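Local coordinates for short chain dehydrogenase/reductase (Acinetobacter baumannii, PDB 4IUY), which probably catalyses NAD(P)(H)-dependent oxidation or reduction, as a Rossmann-fold member of the short-chain dehydrogenase/reductase family, at residues L122-N125 and D126-D130; E190-A193 and V194-R198; L228-I232 and P233-F237. All blocks are in the same frame, centred on the assembly; numbering follows the deposited sequence.

Contact 1 of 3, residues L122-N125 and D126-D130; sequences LDYN and DEDWD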
ATOM      1  N   LEU D 122      -4.983 -18.462  18.312  1.00 50.40           N
ATOM      2  CA  LEU D 122      -4.337 -18.954  19.522  1.00 59.51           C
ATOM      3  C   LEU D 122      -4.004 -20.464  19.523  1.00 60.39           C
ATOM      4  O   LEU D 122      -3.383 -20.947  20.473  1.00 57.47           O
ATOM      5  CB  LEU D 122      -5.185 -18.610  20.755  1.00 53.55           C
ATOM      6  CG  LEU D 122      -5.363 -17.124  21.097  1.00 72.14           C
ATOM      7  CD1 LEU D 122      -6.353 -16.974  22.244  1.00 62.05           C
ATOM      8  CD2 LEU D 122      -4.041 -16.424  21.430  1.00 52.28           C
ATOM      9  N   ASP D 123      -4.448 -21.207  18.506  1.00 59.15           N
ATOM     10  CA  ASP D 123      -4.218 -22.649  18.462  1.00 53.78           C
ATOM     11  C   ASP D 123      -2.958 -23.023  17.685  1.00 59.18           C
ATOM     12  O   ASP D 123      -2.461 -24.139  17.794  1.00 59.70           O
ATOM     13  CB  ASP D 123      -5.401 -23.397  17.842  1.00 65.25           C
ATOM     14  CG  ASP D 123      -6.666 -23.273  18.653  1.00 68.15           C
ATOM     15  OD1 ASP D 123      -6.585 -22.861  19.831  1.00 68.72           O
ATOM     16  OD2 ASP D 123      -7.738 -23.654  18.126  1.00 63.73           O
ATOM     17  N   TYR D 124      -2.454 -22.101  16.878  1.00 50.72           N
ATOM     18  CA  TYR D 124      -1.223 -22.348  16.133  1.00 53.48           C
ATOM     19  C   TYR D 124      -0.023 -22.502  17.087  1.00 55.44           C
ATOM     20  O   TYR D 124       0.184 -21.663  17.968  1.00 52.56           O
ATOM     21  CB  TYR D 124      -0.958 -21.196  15.163  1.00 47.66           C
ATOM     22  CG  TYR D 124      -1.619 -21.312  13.825  1.00 64.64           C
ATOM     23  CD1 TYR D 124      -1.184 -22.269  12.901  1.00 46.35           C
ATOM     24  CD2 TYR D 124      -2.661 -20.452  13.462  1.00 45.87           C
ATOM     25  CE1 TYR D 124      -1.770 -22.380  11.659  1.00 48.10           C
ATOM     26  CE2 TYR D 124      -3.260 -20.552  12.218  1.00 45.02           C
ATOM     27  CZ  TYR D 124      -2.806 -21.522  11.317  1.00 49.72           C
ATOM     28  OH  TYR D 124      -3.379 -21.657  10.076  1.00 46.84           O
ATOM     29  N   ASN D 125       0.775 -23.553  16.902  1.00 56.53           N
ATOM     30  CA  ASN D 125       1.972 -23.730  17.729  1.00 59.95           C
ATOM     31  C   ASN D 125       3.300 -23.479  16.997  1.00 58.57           C
ATOM     32  O   ASN D 125       3.323 -23.197  15.782  1.00 51.86           O
ATOM     33  CB  ASN D 125       1.990 -25.098  18.414  1.00 54.54           C
ATOM     34  CG  ASN D 125       1.971 -26.257  17.429  1.00 56.82           C
ATOM     35  OD1 ASN D 125       2.721 -26.285  16.452  1.00 54.39           O
ATOM     36  ND2 ASN D 125       1.097 -27.226  17.684  1.00 61.62           N
ATOM     37  N   ASP D 126       4.394 -23.598  17.754  1.00 52.30           N
ATOM     38  CA  ASP D 126       5.739 -23.347  17.250  1.00 51.66           C
ATOM     39  C   ASP D 126       6.052 -24.262  16.060  1.00 51.19           C
ATOM     40  O   ASP D 126       6.722 -23.851  15.107  1.00 57.54           O
ATOM     41  CB  ASP D 126       6.803 -23.545  18.351  1.00 58.05           C
ATOM     42  CG  ASP D 126       6.778 -22.457  19.438  1.00 60.06           C
ATOM     43  OD1 ASP D 126       6.289 -21.338  19.197  1.00 55.26           O
ATOM     44  OD2 ASP D 126       7.301 -22.716  20.544  1.00 72.60           O
ATOM     45  N   GLU D 127       5.554 -25.495  16.110  1.00 52.35           N
ATOM     46  CA  GLU D 127       5.796 -26.458  15.035  1.00 53.60           C
ATOM     47  C   GLU D 127       5.040 -26.043  13.770  1.00 55.50           C
ATOM     48  O   GLU D 127       5.604 -26.072  12.662  1.00 49.21           O
ATOM     49  CB  GLU D 127       5.433 -27.883  15.467  1.00 56.87           C
ATOM     50  CG  GLU D 127       6.295 -28.433  16.622  1.00 74.93           C
ATOM     51  CD  GLU D 127       5.991 -27.761  17.981  1.00 87.91           C
ATOM     52  OE1 GLU D 127       4.801 -27.705  18.381  1.00 87.15           O
ATOM     53  OE2 GLU D 127       6.938 -27.255  18.635  1.00 88.59           O
ATOM     54  N   ASP D 128       3.781 -25.635  13.946  1.00 54.58           N
ATOM     55  CA  ASP D 128       2.981 -25.098  12.849  1.00 48.27           C
ATOM     56  C   ASP D 128       3.671 -23.883  12.258  1.00 52.79           C
ATOM     57  O   ASP D 128       3.788 -23.759  11.038  1.00 53.10           O
ATOM     58  CB  ASP D 128       1.605 -24.663  13.320  1.00 48.40           C
ATOM     59  CG  ASP D 128       0.771 -25.787  13.858  1.00 53.85           C
ATOM     60  OD1 ASP D 128       0.863 -26.916  13.323  1.00 59.66           O
ATOM     61  OD2 ASP D 128      -0.006 -25.518  14.814  1.00 58.30           O
ATOM     62  N   TRP D 129       4.114 -22.972  13.128  1.00 48.80           N
ATOM     63  CA  TRP D 129       4.767 -21.756  12.662  1.00 45.31           C
ATOM     64  C   TRP D 129       6.002 -22.052  11.825  1.00 49.01           C
ATOM     65  O   TRP D 129       6.134 -21.531  10.715  1.00 43.63           O
ATOM     66  CB  TRP D 129       5.129 -20.856  13.834  1.00 46.06           C
ATOM     67  CG  TRP D 129       5.895 -19.624  13.443  1.00 44.69           C
ATOM     68  CD1 TRP D 129       7.248 -19.509  13.284  1.00 44.81           C
ATOM     69  CD2 TRP D 129       5.345 -18.337  13.149  1.00 49.31           C
ATOM     70  NE1 TRP D 129       7.577 -18.222  12.926  1.00 48.51           N
ATOM     71  CE2 TRP D 129       6.427 -17.483  12.831  1.00 46.12           C
ATOM     72  CE3 TRP D 129       4.047 -17.818  13.137  1.00 46.93           C
ATOM     73  CZ2 TRP D 129       6.247 -16.153  12.502  1.00 44.88           C
ATOM     74  CZ3 TRP D 129       3.872 -16.490  12.814  1.00 50.55           C
ATOM     75  CH2 TRP D 129       4.965 -15.675  12.491  1.00 43.92           C
ATOM     76  N   ASP D 130       6.916 -22.855  12.371  1.00 46.32           N
ATOM     77  CA  ASP D 130       8.140 -23.220  11.652  1.00 48.64           C
ATOM     78  C   ASP D 130       7.831 -23.862  10.308  1.00 47.36           C
ATOM     79  O   ASP D 130       8.430 -23.502   9.310  1.00 53.09           O
ATOM     80  CB  ASP D 130       9.054 -24.124  12.478  1.00 48.18           C
ATOM     81  CG  ASP D 130       9.643 -23.410  13.701  1.00 57.63           C
ATOM     82  OD1 ASP D 130       9.618 -22.149  13.768  1.00 53.65           O
ATOM     83  OD2 ASP D 130      10.148 -24.115  14.605  1.00 60.27           O
TER

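Contact 2 of 3, residues E190-A193 and V194-R198; sequences EVMA and VELAR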
ATOM      1  N   GLU D 190      10.530  -7.302  -3.339  1.00 36.56           N
ATOM      2  CA  GLU D 190      10.936  -5.917  -3.605  1.00 38.28           C
ATOM      3  C   GLU D 190      12.392  -5.656  -3.255  1.00 44.62           C
ATOM      4  O   GLU D 190      13.123  -5.006  -4.026  1.00 37.46           O
ATOM      5  CB  GLU D 190      10.042  -4.945  -2.840  1.00 35.48           C
ATOM      6  CG  GLU D 190       8.553  -5.100  -3.197  1.00 62.93           C
ATOM      7  CD  GLU D 190       7.600  -4.253  -2.338  1.00 61.31           C
ATOM      8  OE1 GLU D 190       7.587  -4.399  -1.085  1.00 57.12           O
ATOM      9  OE2 GLU D 190       6.873  -3.425  -2.937  1.00 60.97           O
ATOM     10  N   VAL D 191      12.800  -6.143  -2.081  1.00 36.94           N
ATOM     11  CA  VAL D 191      14.170  -5.959  -1.592  1.00 45.07           C
ATOM     12  C   VAL D 191      15.181  -6.693  -2.497  1.00 43.70           C
ATOM     13  O   VAL D 191      16.209  -6.135  -2.865  1.00 45.65           O
ATOM     14  CB  VAL D 191      14.308  -6.425  -0.106  1.00 49.46           C
ATOM     15  CG1 VAL D 191      15.745  -6.373   0.347  1.00 52.78           C
ATOM     16  CG2 VAL D 191      13.450  -5.554   0.806  1.00 50.30           C
HETATM   17  N   MSE D 192      14.851  -7.925  -2.875  1.00 39.30           N
HETATM   18  CA  MSE D 192      15.680  -8.694  -3.783  1.00 42.28           C
HETATM   19  C   MSE D 192      15.760  -8.003  -5.136  1.00 44.53           C
HETATM   20  O   MSE D 192      16.816  -7.973  -5.764  1.00 44.30           O
HETATM   21  CB  MSE D 192      15.150 -10.101  -3.943  1.00 38.11           C
HETATM   22  CG  MSE D 192      15.350 -11.007  -2.739  1.00 45.50           C
HETATM   23 SE   MSE D 192      14.416 -12.738  -3.024  0.86 57.65          SE
HETATM   24  CE  MSE D 192      14.953 -13.061  -4.858  1.00 73.98           C
ATOM     25  N   ALA D 193      14.655  -7.429  -5.585  1.00 48.91           N
ATOM     26  CA  ALA D 193      14.674  -6.768  -6.882  1.00 38.44           C
ATOM     27  C   ALA D 193      15.752  -5.685  -6.889  1.00 42.05           C
ATOM     28  O   ALA D 193      16.535  -5.572  -7.844  1.00 42.84           O
ATOM     29  CB  ALA D 193      13.349  -6.193  -7.190  1.00 37.62           C
ATOM     30  N   VAL D 194      15.814  -4.932  -5.795  1.00 39.84           N
ATOM     31  CA  VAL D 194      16.798  -3.866  -5.651  1.00 41.15           C
ATOM     32  C   VAL D 194      18.227  -4.395  -5.594  1.00 45.87           C
ATOM     33  O   VAL D 194      19.099  -3.905  -6.311  1.00 46.93           O
ATOM     34  CB  VAL D 194      16.529  -3.015  -4.374  1.00 41.11           C
ATOM     35  CG1 VAL D 194      17.722  -2.103  -4.085  1.00 42.69           C
ATOM     36  CG2 VAL D 194      15.211  -2.214  -4.509  1.00 40.25           C
ATOM     37  N   GLU D 195      18.446  -5.426  -4.780  1.00 46.27           N
ATOM     38  CA  GLU D 195      19.788  -5.958  -4.532  1.00 49.16           C
ATOM     39  C   GLU D 195      20.352  -6.855  -5.637  1.00 54.85           C
ATOM     40  O   GLU D 195      21.559  -7.044  -5.719  1.00 45.44           O
ATOM     41  CB  GLU D 195      19.841  -6.651  -3.158  1.00 49.59           C
ATOM     42  CG  GLU D 195      20.002  -5.644  -2.003  1.00 55.31           C
ATOM     43  CD  GLU D 195      19.984  -6.277  -0.615  1.00 68.22           C
ATOM     44  OE1 GLU D 195      18.993  -6.960  -0.287  1.00 77.87           O
ATOM     45  OE2 GLU D 195      20.959  -6.098   0.148  1.00 66.89           O
ATOM     46  N   LEU D 196      19.482  -7.385  -6.497  1.00 47.41           N
ATOM     47  CA  LEU D 196      19.934  -8.290  -7.545  1.00 47.85           C
ATOM     48  C   LEU D 196      20.001  -7.674  -8.944  1.00 48.98           C
ATOM     49  O   LEU D 196      20.513  -8.300  -9.885  1.00 46.40           O
ATOM     50  CB  LEU D 196      19.057  -9.552  -7.569  1.00 48.35           C
ATOM     51  CG  LEU D 196      19.110 -10.345  -6.266  1.00 41.95           C
ATOM     52  CD1 LEU D 196      18.245 -11.605  -6.381  1.00 44.93           C
ATOM     53  CD2 LEU D 196      20.589 -10.667  -5.901  1.00 43.58           C
ATOM     54  N   ALA D 197      19.498  -6.452  -9.078  1.00 43.70           N
ATOM     55  CA  ALA D 197      19.509  -5.761 -10.355  1.00 52.21           C
ATOM     56  C   ALA D 197      20.917  -5.660 -10.928  1.00 56.74           C
ATOM     57  O   ALA D 197      21.108  -5.794 -12.143  1.00 52.64           O
ATOM     58  CB  ALA D 197      18.894  -4.393 -10.231  1.00 44.16           C
ATOM     59  N   ARG D 198      21.911  -5.502 -10.054  1.00 54.61           N
ATOM     60  CA  ARG D 198      23.285  -5.361 -10.524  1.00 51.74           C
ATOM     61  C   ARG D 198      23.794  -6.598 -11.274  1.00 55.10           C
ATOM     62  O   ARG D 198      24.796  -6.516 -11.986  1.00 54.61           O
ATOM     63  CB  ARG D 198      24.249  -5.007  -9.375  1.00 55.47           C
ATOM     64  CG  ARG D 198      24.329  -5.981  -8.212  1.00 62.09           C
ATOM     65  CD  ARG D 198      25.574  -5.665  -7.395  1.00 81.28           C
ATOM     66  NE  ARG D 198      25.568  -6.205  -6.036  1.00 98.92           N
ATOM     67  CZ  ARG D 198      26.665  -6.334  -5.285  1.00110.09           C
ATOM     68  NH1 ARG D 198      27.857  -5.993  -5.774  1.00113.16           N
ATOM     69  NH2 ARG D 198      26.580  -6.835  -4.057  1.00109.64           N
TER

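Contact 3 of 3, residues L228-I232 and P233-F237; sequences LLKKI and PTRKF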
ATOM      1  N   LEU D 228     -18.541 -16.419  -0.316  1.00 85.71           N
ATOM      2  CA  LEU D 228     -17.297 -15.830  -0.792  1.00 75.70           C
ATOM      3  C   LEU D 228     -17.379 -15.564  -2.302  1.00 69.79           C
ATOM      4  O   LEU D 228     -16.970 -14.488  -2.758  1.00 59.05           O
ATOM      5  CB  LEU D 228     -16.106 -16.745  -0.468  1.00 71.71           C
ATOM      6  CG  LEU D 228     -14.691 -16.153  -0.582  1.00 67.15           C
ATOM      7  CD1 LEU D 228     -14.432 -15.233   0.587  1.00 68.64           C
ATOM      8  CD2 LEU D 228     -13.622 -17.237  -0.630  1.00 73.40           C
ATOM      9  N   LEU D 229     -17.893 -16.528  -3.073  1.00 57.83           N
ATOM     10  CA  LEU D 229     -18.049 -16.312  -4.513  1.00 52.94           C
ATOM     11  C   LEU D 229     -18.816 -15.045  -4.845  1.00 45.70           C
ATOM     12  O   LEU D 229     -18.398 -14.298  -5.714  1.00 49.52           O
ATOM     13  CB  LEU D 229     -18.758 -17.475  -5.199  1.00 54.76           C
ATOM     14  CG  LEU D 229     -17.949 -18.429  -6.071  1.00 57.04           C
ATOM     15  CD1 LEU D 229     -18.889 -19.299  -6.937  1.00 52.34           C
ATOM     16  CD2 LEU D 229     -16.905 -17.687  -6.920  1.00 50.08           C
ATOM     17  N   LYS D 230     -19.917 -14.765  -4.150  1.00 47.98           N
ATOM     18  CA  LYS D 230     -20.661 -13.552  -4.500  1.00 53.68           C
ATOM     19  C   LYS D 230     -19.947 -12.265  -4.115  1.00 54.99           C
ATOM     20  O   LYS D 230     -20.268 -11.205  -4.644  1.00 67.66           O
ATOM     21  CB  LYS D 230     -22.085 -13.542  -3.925  1.00 57.24           C
ATOM     22  CG  LYS D 230     -23.117 -14.307  -4.722  1.00 70.91           C
ATOM     23  CD  LYS D 230     -24.519 -13.806  -4.364  1.00 79.74           C
ATOM     24  CE  LYS D 230     -25.602 -14.403  -5.263  1.00 83.54           C
ATOM     25  NZ  LYS D 230     -26.981 -13.913  -4.915  1.00 75.50           N
ATOM     26  N   LYS D 231     -18.933 -12.360  -3.262  1.00 56.03           N
ATOM     27  CA  LYS D 231     -18.181 -11.166  -2.859  1.00 55.21           C
ATOM     28  C   LYS D 231     -17.167 -10.844  -3.945  1.00 48.74           C
ATOM     29  O   LYS D 231     -16.857  -9.678  -4.184  1.00 55.73           O
ATOM     30  CB  LYS D 231     -17.442 -11.371  -1.526  1.00 59.71           C
ATOM     31  CG  LYS D 231     -18.276 -11.831  -0.311  1.00 69.60           C
ATOM     32  CD  LYS D 231     -19.204 -10.784   0.302  1.00 78.62           C
ATOM     33  CE  LYS D 231     -19.789 -11.331   1.627  1.00 85.91           C
ATOM     34  NZ  LYS D 231     -20.871 -10.503   2.251  1.00 85.50           N
ATOM     35  N   ILE D 232     -16.654 -11.881  -4.611  1.00 42.17           N
ATOM     36  CA  ILE D 232     -15.654 -11.690  -5.667  1.00 39.30           C
ATOM     37  C   ILE D 232     -16.288 -11.031  -6.904  1.00 45.32           C
ATOM     38  O   ILE D 232     -17.268 -11.545  -7.437  1.00 40.84           O
ATOM     39  CB  ILE D 232     -15.015 -13.038  -6.082  1.00 39.20           C
ATOM     40  CG1 ILE D 232     -14.331 -13.708  -4.884  1.00 40.64           C
ATOM     41  CG2 ILE D 232     -13.992 -12.834  -7.196  1.00 37.79           C
ATOM     42  CD1 ILE D 232     -13.831 -15.113  -5.169  1.00 39.61           C
ATOM     43  N   PRO D 233     -15.712  -9.910  -7.374  1.00 44.80           N
ATOM     44  CA  PRO D 233     -16.330  -9.132  -8.461  1.00 44.65           C
ATOM     45  C   PRO D 233     -16.671  -9.948  -9.697  1.00 45.25           C
ATOM     46  O   PRO D 233     -17.783  -9.826 -10.194  1.00 45.01           O
ATOM     47  CB  PRO D 233     -15.259  -8.077  -8.793  1.00 43.65           C
ATOM     48  CG  PRO D 233     -14.535  -7.872  -7.515  1.00 46.47           C
ATOM     49  CD  PRO D 233     -14.471  -9.273  -6.893  1.00 48.26           C
ATOM     50  N   THR D 234     -15.766 -10.791 -10.175  1.00 45.36           N
ATOM     51  CA  THR D 234     -16.105 -11.645 -11.311  1.00 44.37           C
ATOM     52  C   THR D 234     -16.954 -12.845 -10.927  1.00 43.67           C
ATOM     53  O   THR D 234     -17.386 -13.600 -11.794  1.00 43.15           O
ATOM     54  CB  THR D 234     -14.879 -12.229 -11.978  1.00 43.99           C
ATOM     55  OG1 THR D 234     -14.213 -13.052 -11.027  1.00 39.83           O
ATOM     56  CG2 THR D 234     -13.956 -11.148 -12.480  1.00 38.93           C
ATOM     57  N   ARG D 235     -17.124 -13.064  -9.625  1.00 47.84           N
ATOM     58  CA  ARG D 235     -17.869 -14.224  -9.144  1.00 43.15           C
ATOM     59  C   ARG D 235     -17.355 -15.576  -9.660  1.00 45.66           C
ATOM     60  O   ARG D 235     -18.118 -16.503  -9.935  1.00 50.54           O
ATOM     61  CB  ARG D 235     -19.350 -14.043  -9.409  1.00 50.04           C
ATOM     62  CG  ARG D 235     -19.896 -12.925  -8.562  1.00 53.18           C
ATOM     63  CD  ARG D 235     -21.331 -12.723  -8.780  1.00 59.26           C
ATOM     64  NE  ARG D 235     -21.850 -11.625  -7.974  1.00 57.45           N
ATOM     65  CZ  ARG D 235     -23.148 -11.332  -7.898  1.00 57.23           C
ATOM     66  NH1 ARG D 235     -24.039 -12.055  -8.573  1.00 51.13           N
ATOM     67  NH2 ARG D 235     -23.552 -10.327  -7.143  1.00 49.73           N
ATOM     68  N   LYS D 236     -16.046 -15.645  -9.830  1.00 41.98           N
ATOM     69  CA  LYS D 236     -15.355 -16.851 -10.225  1.00 52.23           C
ATOM     70  C   LYS D 236     -14.098 -16.963  -9.397  1.00 48.40           C
ATOM     71  O   LYS D 236     -13.337 -16.005  -9.267  1.00 39.24           O
ATOM     72  CB  LYS D 236     -14.940 -16.824 -11.700  1.00 50.39           C
ATOM     73  CG  LYS D 236     -16.039 -17.004 -12.719  1.00 54.47           C
ATOM     74  CD  LYS D 236     -15.414 -16.885 -14.093  1.00 72.76           C
ATOM     75  CE  LYS D 236     -16.393 -17.118 -15.219  1.00 88.24           C
ATOM     76  NZ  LYS D 236     -15.676 -16.899 -16.514  1.00 96.59           N
ATOM     77  N   PHE D 237     -13.836 -18.162  -8.909  1.00 41.70           N
ATOM     78  CA  PHE D 237     -12.559 -18.434  -8.287  1.00 49.48           C
ATOM     79  C   PHE D 237     -11.518 -18.417  -9.401  1.00 45.06           C
ATOM     80  O   PHE D 237     -11.853 -18.429 -10.580  1.00 40.15           O
ATOM     81  CB  PHE D 237     -12.573 -19.775  -7.529  1.00 46.38           C
ATOM     82  CG  PHE D 237     -13.437 -19.761  -6.299  1.00 43.34           C
ATOM     83  CD1 PHE D 237     -13.155 -18.893  -5.251  1.00 43.82           C
ATOM     84  CD2 PHE D 237     -14.525 -20.606  -6.184  1.00 48.25           C
ATOM     85  CE1 PHE D 237     -13.950 -18.867  -4.113  1.00 47.57           C
ATOM     86  CE2 PHE D 237     -15.323 -20.587  -5.050  1.00 48.05           C
ATOM     87  CZ  PHE D 237     -15.036 -19.715  -4.013  1.00 45.88           C
TER

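Contact 1 of 3, residues L122-N125 and D126-D130
Asn125 and Asp128 clasp each other in a capping box at the start of helix 126-153. Asn125 is the N-cap, and its OD1 accepts from Asp128 N at 2.8 Å. In return Asp128 OD2 takes the N-H of Asn125, with Asn125 N 3.0 Å from OD2. That bond is almost straight, 176° at the hydrogen, and reaches OD2 from the anti side, well out of the carboxylate plane. The chi1 of 60° sets CG of Asn125 between its own N and carbonyl carbon, folding the amide back over the first turn, where it stacks on the Asp128 carboxylate with the planes 15° apart. Asp128 OD2 is also salt-bridged to Lys119, which probably helps to keep it ionised beside the amide oxygen. Asn125 O accepts from Trp129 N at 2.8 Å, a bond that closes the first turn of the helix. The polar ends of Tyr124 and Asp126 are held outside the cap: Tyr124 OH bonds Gly174 O, while Asp126 OD1 accepts from Gln142 NE2 and forms a salt bridge with Arg89, both of the second subunit. Against the cap, the Tyr124 ring is touched at its edge, near its plane, by the Asp128 methylene, with CD1 3.7 Å from CB.

Contact 2 of 3, residues E190-A193 and V194-R198
Met192 and Leu196 lie side by side, one helical turn apart, and point the same way from the last turns of helix 176-196. Their contact is made at the ends: CE of Met192, a selenomethionine, comes 3.9 Å from CD1 of Leu196. The selenomethionine chain runs extended through chi2 and then bends at chi3 (44°), which turns the methyl along the helix toward the leucine. Leu196 also lays its CG against the backbone, 3.3 Å from Met192 O.

A second pair one turn apart, Val191 and Glu195, follows the same scheme on a different side of the helix. Here CG1 of the valine rests 3.4 Å from OE1 of the glutamate. The other carboxylate oxygen, OE2, accepts a hydrogen bond from Gly174 N of the second subunit, so one oxygen lies against the valine of its own helix while the other reaches across the interface.

Behind these side chains stands the i to i+4 ladder that sets their spacing. Val194 N bonds Glu190 O at 3.2 Å, Glu195 N bonds Val191 O at 3.0 Å, and Leu196 N bonds Met192 O at 2.8 Å. The next link, Ala197 N to Ala193 O, is weak at 3.3 Å and strongly bent.

Further out, Val191 packs on Cys179 of the second subunit, and Val194 touches Leu173 of that subunit and Ala271 of the third. In its own chain the helix is the crossover of the beta-alpha-beta unit between strands 159-163 and 202-208. Met192 and Leu196 both press on Val203 of the latter strand, and they meet Ala144 and Val148, respectively, of the neighbouring helix 126-153.

Contact 3 of 3, residues L228-I232 and P233-F237
Phe237 folds back over the end of helix 223-231 and packs against Leu228, Leu229 and Ile232, the chain between being reversed by a type I beta turn from Ile232 to Arg235. The turn is closed by Arg235 N bonding Ile232 O at 2.7 Å, with the donor well above the carbonyl plane.

With CG anti to its carbonyl carbon (chi1 -69°), the Phe237 side chain runs from CB to bring its ring up to the helix end. CG itself lies 4.1 Å from Leu229 CD2. Along one side of the ring, CD1 meets Ile232 CD1 at 3.8 Å, an oblique approach, and CE1 touches both that methyl and Leu228 CD2, the latter at the ring edge near its plane. Along the other side, CD2 lies under Leu229 CD2, and CE2 makes the tightest approach, 3.5 Å from Leu229 CG. At the tip, CZ is again near Leu229 CG. Leu229 CD2 thus sits over the centre of one face in a CH-pi contact, 12° off the ring normal. Tyr210 also packs on Phe237, and His269 on Leu228 and Ile232.

Arg235, with an extended chain, runs back alongside the helix end until Lys230 CE sits over one face of its guanidinium. At the backbone, Arg235 CA makes a C-H...O contact with Leu229 O at 3.5 Å.

In the fold
None of the three contacts closes a long loop, and none nests in or crosses another: each joins consecutive segments, and they follow in series along the chain. Contact 1 starts helix 126-153 after the loop from strand 108-111. Contact 2 lies near the end of helix 176-196, before strand 202-208, and contact 3 turns the chain out of helix 223-231 toward helix 244-251. Contacts 1 and 2 thus sit on neighbouring helices of the Rossmann fold, their nearest atoms about 17 Å apart, and both touch the second subunit. Contacts 2 and 3 meet between chains, since Ala197 packs on Pro233 of the third subunit and Pro233 on its Ala197.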